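Long-range contact in protein-glutamine gamma-glutamyltransferase (Pagrus major, PDB 1G0D), which probably cross-links proteins in a calcium-dependent manner, joining peptide-bound glutamine to the amino group of lysine or to small amines: residues P614-V619 and D666-K671. Residues are numbered along the deposited sequence; the frame is centred on the assembly and turned at random.
Sequences PLKGGV and DSDRLK
K616 and D668 are joined by two hydrogen bonds. D668 N donates to K616 O at 3.1 Å, and K616 N donates to D668 OD2 at 3.0 Å, meeting that oxygen from above the carboxylate plane. A chi1 of 58° places CG of D668 between its own backbone N and carbonyl carbon, and from there OD2 reaches K616 N. R669 N approaches OD2 from the opposite face, but implausibly close, so that bond is doubtful. OD1 takes a water that also donates to P614 O. D668 OD1 lies 3.3 Å from K616 CG; K616 NZ stays 4.5 Å from D668 OD1, too far for a salt bridge. Farther along, V619 and D666 form an antiparallel hydrogen-bonded pair (V619 N to D666 O 3.1 Å, D666 N to V619 O 3.2 Å), and G618 CA adds a C-H...O contact to D666 O. On the apolar side of the contact, L615 CB packs on S667 CB and L615 CD1 meets L670 CB at 3.8 Å, beside F607 of strand 601-608. Buried S667 OG accepts from L670 N at 2.7 Å, an ST motif. D666 OD2 uses its syn lone pair in a salt bridge with K671 NZ, which also donates to S667 O; Y247 OH bonds to both charged groups. Beyond the V619-D666 pair, then, this edge of the C-terminal Ig-like domain is linked at K616 by one main-chain bond and one carboxylate bond, and the charge of D668 is probably eased by K616 N, the water and nearby K616 NZ.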
# COMPACT_ATOMS: atom_id res chain seq x y z
N PRO A 614 18.23 -20.95 -20.74
CA PRO A 614 18.67 -19.58 -20.98
C PRO A 614 17.43 -18.69 -20.75
O PRO A 614 16.31 -19.15 -20.96
CB PRO A 614 19.08 -19.60 -22.46
CG PRO A 614 18.08 -20.56 -23.06
CD PRO A 614 17.94 -21.66 -22.01
N LEU A 615 17.61 -17.45 -20.29
CA LEU A 615 16.47 -16.54 -20.10
C LEU A 615 16.66 -15.48 -21.14
O LEU A 615 17.76 -14.99 -21.35
CB LEU A 615 16.47 -15.89 -18.73
CG LEU A 615 17.53 -16.28 -17.69
CD1 LEU A 615 17.54 -15.25 -16.60
CD2 LEU A 615 17.21 -17.62 -17.11
N LYS A 616 15.62 -15.12 -21.83
CA LYS A 616 15.81 -14.09 -22.80
C LYS A 616 14.75 -13.07 -22.54
O LYS A 616 13.77 -13.34 -21.86
CB LYS A 616 15.73 -14.63 -24.23
CG LYS A 616 14.78 -15.79 -24.44
CD LYS A 616 14.66 -16.11 -25.94
CE LYS A 616 14.49 -17.62 -26.21
NZ LYS A 616 15.65 -18.46 -25.72
N GLY A 617 14.96 -11.89 -23.10
CA GLY A 617 14.05 -10.78 -22.88
C GLY A 617 14.42 -10.09 -21.58
O GLY A 617 13.60 -9.34 -21.03
N GLY A 618 15.65 -10.35 -21.10
CA GLY A 618 16.15 -9.78 -19.86
C GLY A 618 16.15 -8.28 -19.86
O GLY A 618 16.80 -7.67 -20.70
N VAL A 619 15.37 -7.68 -18.95
CA VAL A 619 15.27 -6.22 -18.78
C VAL A 619 15.51 -5.89 -17.32
O VAL A 619 14.91 -6.52 -16.43
CB VAL A 619 13.88 -5.64 -18.92
CG1 VAL A 619 13.94 -4.46 -19.80
CG2 VAL A 619 12.88 -6.67 -19.29
N ASP A 666 13.24 -8.95 -15.17
CA ASP A 666 12.29 -9.90 -15.74
C ASP A 666 12.83 -10.56 -17.00
O ASP A 666 13.59 -9.96 -17.78
CB ASP A 666 10.93 -9.27 -16.04
CG ASP A 666 9.83 -10.32 -16.25
OD1 ASP A 666 8.98 -10.12 -17.14
OD2 ASP A 666 9.81 -11.34 -15.52
N SER A 667 12.41 -11.81 -17.20
CA SER A 667 12.86 -12.57 -18.35
C SER A 667 11.75 -13.55 -18.59
O SER A 667 10.85 -13.66 -17.76
CB SER A 667 14.13 -13.32 -17.97
OG SER A 667 13.84 -14.19 -16.89
N ASP A 668 11.83 -14.28 -19.70
CA ASP A 668 10.81 -15.28 -20.05
C ASP A 668 10.67 -16.37 -18.99
O ASP A 668 9.56 -16.66 -18.55
CB ASP A 668 11.12 -15.94 -21.41
CG ASP A 668 12.47 -16.62 -21.45
OD1 ASP A 668 12.73 -17.38 -22.41
OD2 ASP A 668 13.29 -16.41 -20.53
N ARG A 669 11.80 -16.94 -18.58
CA ARG A 669 11.80 -18.00 -17.59
C ARG A 669 12.09 -17.58 -16.16
O ARG A 669 11.80 -18.33 -15.22
CB ARG A 669 12.79 -19.07 -18.03
CG ARG A 669 12.57 -19.51 -19.46
CD ARG A 669 11.39 -20.46 -19.59
NE ARG A 669 11.86 -21.84 -19.57
CZ ARG A 669 11.99 -22.56 -18.46
NH1 ARG A 669 12.43 -23.83 -18.51
NH2 ARG A 669 11.65 -22.03 -17.28
N LEU A 670 12.68 -16.39 -15.97
CA LEU A 670 12.97 -15.88 -14.61
C LEU A 670 12.23 -14.59 -14.39
O LEU A 670 12.53 -13.56 -15.03
CB LEU A 670 14.44 -15.60 -14.39
CG LEU A 670 15.14 -16.29 -13.22
CD1 LEU A 670 16.11 -15.33 -12.60
CD2 LEU A 670 14.17 -16.80 -12.21
N LYS A 671 11.25 -14.65 -13.49
CA LYS A 671 10.44 -13.50 -13.20
C LYS A 671 10.45 -13.24 -11.72
O LYS A 671 10.70 -14.17 -10.94
CB LYS A 671 8.99 -13.73 -13.66
CG LYS A 671 8.82 -14.49 -14.97
CD LYS A 671 7.35 -14.75 -15.30
CE LYS A 671 7.01 -14.20 -16.68
NZ LYS A 671 7.83 -12.97 -17.01
O HOH W 1 13.94 -19.75 -22.82